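Local coordinates for protein thiamine pyrophosphokinase (Candida albicans, PDB 2G9Z) that catalyses the transfer of a pyrophosphate group from ATP to thiamine, giving the cofactor thiamine pyrophosphate, at residues E85-A90 with I119-V124; N64-L69 with I78-K83; P288-S293 with N302-M307. One frame throughout, in Å; residues are numbered along the deposited sequence.

Contact 1: residues E85-A90 with I119-V124; sequences EIIVCA and IPDYIV
Cys-89 and Ile-123 face each other across two parallel strands, 86-90 and 122-124, in the alpha/beta sheet of the catalytic domain. The regular register begins at Val-88 with Tyr-122 and runs to Ala-90 with Val-124. This part is gripped through Cys-89: the amide N donates to Tyr-122 O at 2.9 Å, almost straight at 169°, and the carbonyl O receives Val-124 N from nearly straight ahead. On the face of Val-88, Tyr-122 and Val-124, Val-88 divides its methyls. CG1, anti to the backbone N (chi1 178°), meets Val-124 CG1 at 4.0 Å, while CG2 approaches Tyr-122 CD2. Ile-86 CG2 touches the edge of the same tyrosine ring, whose hydroxyl is hydrogen-bonded to His-166 of helix 155-170. On the reverse face the sulfur of Cys-89 rests against Pro-120 CB at 3.8 Å, where Tyr-138 of helix 132-139 also packs on the proline.

Toward Glu-85 the pairing becomes looser and solvent enters. Ile-87 O takes a long bond from Tyr-122 N, 3.3 Å, and a weak, bent one from Asp-121 N. Here a side chain replaces the backbone as acceptor: Asp-121 OD2 receives Ile-87 N at 2.9 Å, on the anti side and 26° out of the carboxylate plane. That bond and a water on the other oxygen together hold the carboxylate. Asp-121 OD1 also lies close to Ile-86 CD1. The outermost link is that same water, which donates to both Asp-121 OD1 and the carbonyl O of Glu-85.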
loop_
_atom_site.group_PDB
_atom_site.type_symbol
_atom_site.label_atom_id
_atom_site.label_comp_id
_atom_site.label_asym_id
_atom_site.label_seq_id
_atom_site.Cartn_x
_atom_site.Cartn_y
_atom_site.Cartn_z
ATOM N N GLU A 85 5.907 8.663 25.239
ATOM C CA GLU A 85 6.426 8.108 26.477
ATOM C C GLU A 85 7.554 7.118 26.190
ATOM O O GLU A 85 8.598 7.139 26.843
ATOM C CB GLU A 85 5.272 7.417 27.202
ATOM C CG GLU A 85 5.617 6.730 28.499
ATOM C CD GLU A 85 4.371 6.267 29.223
ATOM O OE1 GLU A 85 3.569 5.528 28.612
ATOM O OE2 GLU A 85 4.189 6.645 30.399
ATOM N N ILE A 86 7.336 6.261 25.198
ATOM C CA ILE A 86 8.315 5.250 24.808
ATOM C C ILE A 86 8.533 5.287 23.299
ATOM O O ILE A 86 7.590 5.503 22.536
ATOM C CB ILE A 86 7.825 3.832 25.205
ATOM C CG1 ILE A 86 7.928 3.644 26.721
ATOM C CG2 ILE A 86 8.625 2.768 24.474
ATOM C CD1 ILE A 86 9.345 3.548 27.241
ATOM N N ILE A 87 9.780 5.091 22.880
ATOM C CA ILE A 87 10.127 5.070 21.464
ATOM C C ILE A 87 10.791 3.733 21.152
ATOM O O ILE A 87 11.715 3.311 21.849
ATOM C CB ILE A 87 11.114 6.198 21.078
ATOM C CG1 ILE A 87 10.483 7.576 21.296
ATOM C CG2 ILE A 87 11.510 6.053 19.613
ATOM C CD1 ILE A 87 10.511 8.066 22.726
ATOM N N VAL A 88 10.315 3.072 20.102
ATOM C CA VAL A 88 10.855 1.778 19.692
ATOM C C VAL A 88 11.288 1.783 18.230
ATOM O O VAL A 88 10.541 2.237 17.362
ATOM C CB VAL A 88 9.798 0.661 19.849
ATOM C CG1 VAL A 88 10.370 -0.674 19.375
ATOM C CG2 VAL A 88 9.328 0.580 21.288
ATOM N N CYS A 89 12.491 1.285 17.959
ATOM C CA CYS A 89 12.979 1.190 16.588
ATOM C C CYS A 89 12.932 -0.271 16.170
ATOM O O CYS A 89 13.439 -1.144 16.873
ATOM C CB CYS A 89 14.424 1.680 16.459
ATOM S SG CYS A 89 14.658 3.446 16.615
ATOM N N ALA A 90 12.302 -0.541 15.035
ATOM C CA ALA A 90 12.234 -1.903 14.528
ATOM C C ALA A 90 13.446 -2.087 13.618
ATOM O O ALA A 90 13.463 -1.586 12.497
ATOM C CB ALA A 90 10.935 -2.113 13.737
ATOM N N ILE A 119 17.524 8.969 22.222
ATOM C CA ILE A 119 17.897 7.565 22.268
ATOM C C ILE A 119 16.625 6.747 22.412
ATOM O O ILE A 119 15.820 6.989 23.309
ATOM C CB ILE A 119 18.819 7.266 23.471
ATOM C CG1 ILE A 119 19.991 8.255 23.500
ATOM C CG2 ILE A 119 19.327 5.840 23.386
ATOM C CD1 ILE A 119 20.847 8.255 22.247
ATOM N N PRO A 120 16.424 5.768 21.524
ATOM C CA PRO A 120 15.216 4.947 21.609
ATOM C C PRO A 120 15.232 4.034 22.832
ATOM O O PRO A 120 16.286 3.544 23.246
ATOM C CB PRO A 120 15.244 4.173 20.296
ATOM C CG PRO A 120 16.710 3.954 20.086
ATOM C CD PRO A 120 17.305 5.304 20.438
ATOM N N ASP A 121 14.059 3.816 23.412
ATOM C CA ASP A 121 13.934 2.954 24.577
ATOM C C ASP A 121 14.275 1.511 24.224
ATOM O O ASP A 121 14.981 0.832 24.971
ATOM C CB ASP A 121 12.515 3.035 25.129
ATOM C CG ASP A 121 12.210 4.387 25.734
ATOM O OD1 ASP A 121 12.493 4.572 26.935
ATOM O OD2 ASP A 121 11.706 5.270 25.003
ATOM N N TYR A 122 13.778 1.048 23.080
ATOM C CA TYR A 122 14.022 -0.319 22.631
ATOM C C TYR A 122 14.366 -0.374 21.146
ATOM O O TYR A 122 13.883 0.435 20.355
ATOM C CB TYR A 122 12.772 -1.188 22.836
ATOM C CG TYR A 122 12.273 -1.336 24.255
ATOM C CD1 TYR A 122 12.696 -2.398 25.062
ATOM C CD2 TYR A 122 11.339 -0.445 24.779
ATOM C CE1 TYR A 122 12.191 -2.570 26.350
ATOM C CE2 TYR A 122 10.830 -0.602 26.068
ATOM C CZ TYR A 122 11.260 -1.668 26.845
ATOM O OH TYR A 122 10.748 -1.826 28.108
ATOM N N ILE A 123 15.204 -1.337 20.783
ATOM C CA ILE A 123 15.574 -1.578 19.392
ATOM C C ILE A 123 15.375 -3.082 19.266
ATOM O O ILE A 123 16.072 -3.849 19.930
ATOM C CB ILE A 123 17.045 -1.239 19.105
ATOM C CG1 ILE A 123 17.271 0.269 19.234
ATOM C CG2 ILE A 123 17.414 -1.718 17.705
ATOM C CD1 ILE A 123 18.709 0.695 18.987
ATOM N N VAL A 124 14.416 -3.507 18.447
ATOM C CA VAL A 124 14.140 -4.932 18.309
ATOM C C VAL A 124 14.022 -5.463 16.882
ATOM O O VAL A 124 13.812 -4.702 15.939
ATOM C CB VAL A 124 12.856 -5.323 19.117
ATOM C CG1 VAL A 124 12.330 -4.116 19.891
ATOM C CG2 VAL A 124 11.789 -5.896 18.209
HETATM O O HOH W 1 11.688 6.769 27.868
#

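Contact 2: residues N64-L69 with I78-K83; sequences NVLLIL and ISLWKK
Leu-66 reaches from its strand to both Leu-80 and Trp-81 of the short helix, a compact example of one branched residue seating a helix on a sheet. Apolar contacts carry most of the interface. The stem of Leu-66 runs anti to its own amide nitrogen (chi1 176°), which projects the fork at the helix, and each methyl then has its own target. CD1 meets Leu-80 CD1 at 3.6 Å, methyl against methyl, whereas CD2 comes to Trp-81 CE3 at 4.2 Å with the two side chains roughly perpendicular. Ile-68, two residues further along the strand, adds a lighter touch: its CD1 lies 4.4 Å from Trp-81 CZ3, so the benzene half of the indole spans two strand positions.

At the other end the contact is made by a backbone carbonyl: Lys-83 O lies 3.3 Å from Asn-64 CB, and the lysine chain itself leads away. Backbone hydrogen bonds order the segment 78-83 from within. Lys-82 N bonds to Ile-78 O, four residues back, while Lys-83 N bonds to Leu-80 O, three residues back, at 2.8 Å.

Together these residues join the first strand and the helix of a beta-alpha-beta crossover completed by strand 86-90. Leu-80 also leans on Tyr-208 of strand 205-210, and Trp-81 on Ile-87 and, edge-to-face, on Tyr-118; the other face of strand 64-68, through Val-65 and Leu-67, packs on helix 155-170.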
loop_
_atom_site.group_PDB
_atom_site.type_symbol
_atom_site.label_atom_id
_atom_site.label_comp_id
_atom_site.label_asym_id
_atom_site.label_seq_id
_atom_site.Cartn_x
_atom_site.Cartn_y
_atom_site.Cartn_z
ATOM N N ASN A 64 1.427 7.392 24.804
ATOM C CA ASN A 64 1.916 7.508 23.437
ATOM C C ASN A 64 3.227 6.774 23.210
ATOM O O ASN A 64 4.195 6.943 23.954
ATOM C CB ASN A 64 2.101 8.980 23.066
ATOM C CG ASN A 64 0.787 9.729 22.974
ATOM O OD1 ASN A 64 0.763 10.960 22.982
ATOM N ND2 ASN A 64 -0.313 8.993 22.876
ATOM N N VAL A 65 3.244 5.968 22.157
ATOM C CA VAL A 65 4.409 5.194 21.776
ATOM C C VAL A 65 4.749 5.542 20.337
ATOM O O VAL A 65 3.850 5.718 19.512
ATOM C CB VAL A 65 4.116 3.679 21.826
ATOM C CG1 VAL A 65 5.349 2.895 21.388
ATOM C CG2 VAL A 65 3.674 3.279 23.219
ATOM N N LEU A 66 6.040 5.647 20.045
ATOM C CA LEU A 66 6.507 5.924 18.694
ATOM C C LEU A 66 7.266 4.694 18.207
ATOM O O LEU A 66 8.241 4.269 18.830
ATOM C CB LEU A 66 7.440 7.139 18.671
ATOM C CG LEU A 66 8.071 7.473 17.312
ATOM C CD1 LEU A 66 6.976 7.803 16.310
ATOM C CD2 LEU A 66 9.026 8.649 17.448
ATOM N N LEU A 67 6.803 4.108 17.109
ATOM C CA LEU A 67 7.452 2.938 16.540
ATOM C C LEU A 67 8.066 3.372 15.218
ATOM O O LEU A 67 7.365 3.863 14.333
ATOM C CB LEU A 67 6.435 1.818 16.322
ATOM C CG LEU A 67 6.928 0.548 15.623
ATOM C CD1 LEU A 67 8.213 0.035 16.274
ATOM C CD2 LEU A 67 5.829 -0.514 15.695
ATOM N N ILE A 68 9.375 3.192 15.087
ATOM C CA ILE A 68 10.083 3.608 13.882
ATOM C C ILE A 68 10.609 2.463 13.036
ATOM O O ILE A 68 11.516 1.736 13.446
ATOM C CB ILE A 68 11.270 4.526 14.244
ATOM C CG1 ILE A 68 10.778 5.675 15.131
ATOM C CG2 ILE A 68 11.934 5.059 12.966
ATOM C CD1 ILE A 68 11.886 6.497 15.748
ATOM N N LEU A 69 10.041 2.301 11.847
ATOM C CA LEU A 69 10.495 1.254 10.952
ATOM C C LEU A 69 11.568 1.791 10.005
ATOM O O LEU A 69 11.930 2.964 10.065
ATOM C CB LEU A 69 9.319 0.644 10.186
ATOM C CG LEU A 69 8.700 -0.555 10.925
ATOM C CD1 LEU A 69 8.237 -0.140 12.318
ATOM C CD2 LEU A 69 7.534 -1.111 10.115
ATOM N N ILE A 78 11.197 15.249 15.998
ATOM C CA ILE A 78 11.331 15.801 17.343
ATOM C C ILE A 78 10.012 16.185 18.007
ATOM O O ILE A 78 9.822 15.931 19.195
ATOM C CB ILE A 78 12.293 17.018 17.347
ATOM C CG1 ILE A 78 13.746 16.531 17.288
ATOM C CG2 ILE A 78 12.100 17.848 18.616
ATOM C CD1 ILE A 78 14.062 15.632 16.112
ATOM N N SER A 79 9.104 16.793 17.252
ATOM C CA SER A 79 7.817 17.191 17.814
ATOM C C SER A 79 7.023 15.971 18.280
ATOM O O SER A 79 6.416 15.985 19.352
ATOM C CB SER A 79 6.998 17.964 16.775
ATOM O OG SER A 79 7.699 19.109 16.322
ATOM N N LEU A 80 7.032 14.923 17.463
ATOM C CA LEU A 80 6.310 13.698 17.780
ATOM C C LEU A 80 6.972 13.008 18.970
ATOM O O LEU A 80 6.306 12.625 19.933
ATOM C CB LEU A 80 6.317 12.758 16.569
ATOM C CG LEU A 80 5.054 11.932 16.300
ATOM C CD1 LEU A 80 5.365 10.880 15.246
ATOM C CD2 LEU A 80 4.563 11.275 17.570
ATOM N N TRP A 81 8.291 12.858 18.888
ATOM C CA TRP A 81 9.079 12.218 19.941
ATOM C C TRP A 81 8.746 12.813 21.304
ATOM O O TRP A 81 8.471 12.090 22.259
ATOM C CB TRP A 81 10.569 12.401 19.639
ATOM C CG TRP A 81 11.511 11.680 20.566
ATOM C CD1 TRP A 81 11.709 11.924 21.892
ATOM C CD2 TRP A 81 12.407 10.617 20.214
ATOM N NE1 TRP A 81 12.678 11.083 22.392
ATOM C CE2 TRP A 81 13.124 10.271 21.382
ATOM C CE3 TRP A 81 12.675 9.925 19.023
ATOM C CZ2 TRP A 81 14.094 9.260 21.395
ATOM C CZ3 TRP A 81 13.641 8.921 19.035
ATOM C CH2 TRP A 81 14.340 8.600 20.217
ATOM N N LYS A 82 8.765 14.138 21.385
ATOM C CA LYS A 82 8.486 14.833 22.633
ATOM C C LYS A 82 7.094 14.574 23.195
ATOM O O LYS A 82 6.811 14.911 24.345
ATOM C CB LYS A 82 8.701 16.337 22.451
ATOM C CG LYS A 82 10.162 16.720 22.239
ATOM C CD LYS A 82 10.345 18.231 22.136
ATOM C CE LYS A 82 11.825 18.605 22.144
ATOM N NZ LYS A 82 12.047 20.082 22.164
ATOM N N LYS A 83 6.223 13.976 22.390
ATOM C CA LYS A 83 4.871 13.682 22.843
ATOM C C LYS A 83 4.729 12.210 23.200
ATOM O O LYS A 83 3.675 11.774 23.663
ATOM C CB LYS A 83 3.857 14.046 21.759
ATOM C CG LYS A 83 3.741 15.539 21.497
ATOM C CD LYS A 83 2.766 15.826 20.367
ATOM C CE LYS A 83 2.576 17.319 20.165
ATOM N NZ LYS A 83 1.954 17.956 21.358
#

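Contact 3: residues P288-S293 with N302-M307; sequences PIILNS and NWKTEM. With VNP (3-[(4-amino-2-methylpyrimidin-5-yl)methyl]-5-(2-{[hydroxy(phosphonoamino)phosphoryl]oxy}ethyl)-4-methyl-1,3-thiazol-3-I um), chain N.
Asn-302 and Trp-303 both stand opposite Leu-291, a G1 beta bulge at the end of a short antiparallel pair in the beta sheet of the vitamin B1 binding domain. Asn-302 has the left-handed backbone conformation expected at the first position of such a bulge. Its amide finds a side-chain acceptor, Asn-292 OD1, at 2.6 Å, although the N lies 43° out of the plane of that carbonyl. Within the bulge Leu-291 and Trp-303 still exchange both backbone bonds; beyond it Ile-289 and Thr-305 form the next hydrogen-bonded pair, with Ile-289 N meeting Thr-305 O nearly straight at 175°.

Ile-289, Leu-291, Trp-303 and Thr-305 share one face, and Trp-303 on this face meets the ligand. Leu-291 CD1 lies at the edge of the indole, 4.3 Å from Trp-303 CE3, and also touches the methyl of Thr-305 at 3.7 Å; Ile-289 CB packs on that methyl too. The threonine hydroxyl turns instead to the carbonyl of Gln-310. One face of the indole receives the pyrimidine methyl of the bound thiamine analogue, VNP CM2, 3.7 Å from Trp-303 CZ2 and set toward the ring's rim. The pocket is shared between subunits: Ser-312 and Arg-316 bind the analogue from this chain, Gln-151 and Arg-216 from the second subunit.

At the far end Pro-288, preceded by a cis peptide bond, lays CB against Glu-306 CD at 3.9 Å. Near the bulge the two asparagine amides stand almost perpendicular, 87° apart, and are bridged by a water that accepts from Asn-292 ND2 at 3.0 Å and donates to Asn-302 OD1 at 2.7 Å.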
loop_
_atom_site.group_PDB
_atom_site.type_symbol
_atom_site.label_atom_id
_atom_site.label_comp_id
_atom_site.label_asym_id
_atom_site.label_seq_id
_atom_site.Cartn_x
_atom_site.Cartn_y
_atom_site.Cartn_z
ATOM N N PRO A 288 -19.194 -7.434 2.072
ATOM C CA PRO A 288 -18.872 -6.016 1.905
ATOM C C PRO A 288 -19.150 -5.228 3.182
ATOM O O PRO A 288 -19.796 -5.726 4.106
ATOM C CB PRO A 288 -19.788 -5.590 0.768
ATOM C CG PRO A 288 -21.010 -6.389 1.042
ATOM C CD PRO A 288 -20.450 -7.762 1.371
ATOM N N ILE A 289 -18.660 -3.996 3.218
ATOM C CA ILE A 289 -18.853 -3.123 4.361
ATOM C C ILE A 289 -19.808 -2.006 3.958
ATOM O O ILE A 289 -19.627 -1.373 2.919
ATOM C CB ILE A 289 -17.502 -2.527 4.823
ATOM C CG1 ILE A 289 -16.636 -3.641 5.421
ATOM C CG2 ILE A 289 -17.729 -1.407 5.827
ATOM C CD1 ILE A 289 -15.307 -3.179 5.954
ATOM N N ILE A 290 -20.835 -1.784 4.773
ATOM C CA ILE A 290 -21.819 -0.745 4.494
ATOM C C ILE A 290 -21.375 0.539 5.171
ATOM O O ILE A 290 -21.091 0.544 6.366
ATOM C CB ILE A 290 -23.214 -1.103 5.053
ATOM C CG1 ILE A 290 -23.607 -2.520 4.641
ATOM C CG2 ILE A 290 -24.241 -0.097 4.545
ATOM C CD1 ILE A 290 -23.774 -2.706 3.165
ATOM N N LEU A 291 -21.335 1.628 4.412
ATOM C CA LEU A 291 -20.911 2.911 4.958
ATOM C C LEU A 291 -21.967 4.016 4.908
ATOM O O LEU A 291 -22.796 4.075 4.000
ATOM C CB LEU A 291 -19.667 3.405 4.216
ATOM C CG LEU A 291 -18.397 2.547 4.213
ATOM C CD1 LEU A 291 -17.400 3.117 3.204
ATOM C CD2 LEU A 291 -17.803 2.511 5.603
ATOM N N ASN A 292 -21.911 4.889 5.905
ATOM C CA ASN A 292 -22.775 6.055 6.006
ATOM C C ASN A 292 -21.861 7.146 6.524
ATOM O O ASN A 292 -21.314 7.024 7.613
ATOM C CB ASN A 292 -23.918 5.836 6.999
ATOM C CG ASN A 292 -25.029 4.988 6.429
ATOM O OD1 ASN A 292 -25.573 5.287 5.365
ATOM N ND2 ASN A 292 -25.383 3.923 7.140
ATOM N N SER A 293 -21.665 8.198 5.740
ATOM C CA SER A 293 -20.795 9.278 6.182
ATOM C C SER A 293 -21.520 10.611 6.219
ATOM O O SER A 293 -22.482 10.826 5.485
ATOM C CB SER A 293 -19.567 9.393 5.274
ATOM O OG SER A 293 -19.920 9.752 3.952
ATOM N N ASN A 302 -25.630 4.064 3.106
ATOM C CA ASN A 302 -25.871 2.658 2.793
ATOM C C ASN A 302 -25.061 2.224 1.572
ATOM O O ASN A 302 -25.520 1.422 0.757
ATOM C CB ASN A 302 -27.363 2.442 2.543
ATOM C CG ASN A 302 -28.206 2.790 3.759
ATOM O OD1 ASN A 302 -28.051 2.197 4.826
ATOM N ND2 ASN A 302 -29.098 3.759 3.603
ATOM N N TRP A 303 -23.845 2.754 1.473
ATOM C CA TRP A 303 -22.942 2.476 0.363
ATOM C C TRP A 303 -22.067 1.260 0.671
ATOM O O TRP A 303 -21.263 1.291 1.610
ATOM C CB TRP A 303 -22.069 3.707 0.124
ATOM C CG TRP A 303 -21.456 3.797 -1.229
ATOM C CD1 TRP A 303 -22.090 4.104 -2.398
ATOM C CD2 TRP A 303 -20.072 3.630 -1.551
ATOM N NE1 TRP A 303 -21.182 4.147 -3.430
ATOM C CE2 TRP A 303 -19.936 3.858 -2.938
ATOM C CE3 TRP A 303 -18.931 3.315 -0.801
ATOM C CZ2 TRP A 303 -18.702 3.780 -3.593
ATOM C CZ3 TRP A 303 -17.704 3.235 -1.451
ATOM C CH2 TRP A 303 -17.601 3.467 -2.833
ATOM N N LYS A 304 -22.225 0.203 -0.125
ATOM C CA LYS A 304 -21.472 -1.042 0.057
ATOM C C LYS A 304 -20.104 -0.979 -0.605
ATOM O O LYS A 304 -19.994 -0.725 -1.807
ATOM C CB LYS A 304 -22.244 -2.225 -0.531
ATOM C CG LYS A 304 -23.651 -2.387 -0.001
ATOM C CD LYS A 304 -24.376 -3.506 -0.722
ATOM C CE LYS A 304 -25.839 -3.562 -0.318
ATOM N NZ LYS A 304 -26.590 -4.579 -1.109
ATOM N N THR A 305 -19.063 -1.230 0.179
ATOM C CA THR A 305 -17.706 -1.183 -0.340
ATOM C C THR A 305 -16.931 -2.484 -0.128
ATOM O O THR A 305 -17.085 -3.162 0.890
ATOM C CB THR A 305 -16.914 -0.027 0.306
ATOM O OG1 THR A 305 -15.631 0.079 -0.325
ATOM C CG2 THR A 305 -16.731 -0.266 1.808
ATOM N N GLU A 306 -16.103 -2.831 -1.106
ATOM C CA GLU A 306 -15.289 -4.035 -1.016
ATOM C C GLU A 306 -14.288 -4.071 -2.161
ATOM O O GLU A 306 -14.484 -3.420 -3.188
ATOM C CB GLU A 306 -16.176 -5.290 -1.056
ATOM C CG GLU A 306 -16.828 -5.586 -2.404
ATOM C CD GLU A 306 -17.766 -6.787 -2.345
ATOM O OE1 GLU A 306 -17.394 -7.814 -1.737
ATOM O OE2 GLU A 306 -18.873 -6.709 -2.913
ATOM N N MET A 307 -13.196 -4.801 -1.972
ATOM C CA MET A 307 -12.207 -4.927 -3.027
ATOM C C MET A 307 -12.908 -5.764 -4.092
ATOM O O MET A 307 -13.728 -6.625 -3.760
ATOM C CB MET A 307 -10.946 -5.620 -2.498
ATOM C CG MET A 307 -10.177 -4.774 -1.495
ATOM S SD MET A 307 -9.677 -3.144 -2.143
ATOM C CE MET A 307 -8.079 -3.556 -2.919
HETATM O O2G VNP N . -8.064 14.407 -7.390
HETATM P PG VNP N . -6.868 13.417 -6.976
HETATM O O3G VNP N . -6.904 13.126 -5.525
HETATM O O1G VNP N . -5.509 14.167 -7.402
HETATM N N3B VNP N . -6.991 12.065 -7.870
HETATM P PB VNP N . -7.574 12.307 -9.367
HETATM O O2B VNP N . -7.410 11.057 -10.142
HETATM O O1B VNP N . -6.951 13.536 -9.905
HETATM O O1 VNP N . -9.142 12.597 -9.139
HETATM C C7 VNP N . -10.053 11.665 -8.543
HETATM C C12 VNP N . -11.429 11.972 -9.136
HETATM C C11 VNP N . -12.624 11.205 -8.557
HETATM C C10 VNP N . -13.138 11.674 -7.194
HETATM C CM4 VNP N . -13.038 13.129 -6.727
HETATM S S1 VNP N . -12.424 9.423 -8.233
HETATM C C9 VNP N . -13.555 9.455 -6.898
HETATM N N5 VNP N . -13.662 10.704 -6.439
HETATM C C7A VNP N . -14.245 11.012 -5.123
HETATM C C5A VNP N . -15.280 9.987 -4.650
HETATM C C6A VNP N . -14.987 9.316 -3.470
HETATM N N1A VNP N . -15.853 8.479 -2.929
HETATM C C2A VNP N . -17.041 8.250 -3.504
HETATM C CM2 VNP N . -18.037 7.302 -2.831
HETATM N N3A VNP N . -17.366 8.866 -4.649
HETATM C C4A VNP N . -16.517 9.725 -5.233
HETATM N N4A VNP N . -16.880 10.320 -6.366
HETATM O O HOH W 2 -28.226 3.082 7.390
#

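In the fold
Contacts 2, 1 and 3 follow one another along the chain, each closing before the next opens. The first two are neighbours, their centres 9 Å apart, and belong to one sheet in which strand 86-90 lies between 64-68 and 122-125; Val-88 probably hydrogen-bonds to both Leu-66 and Ile-68, tying them together. Contact 3 belongs to a separate five-stranded sheet beyond the chain's centre, about 38 Å from contact 1 and 33 Å from contact 2 between centres. Strand 122-125 of contact 1 leads into Asp-126 and Asp-128, which bind magnesium, while contact 3 supplies Trp-303 to the thiamine pocket. These halves of the active site meet across the dimer.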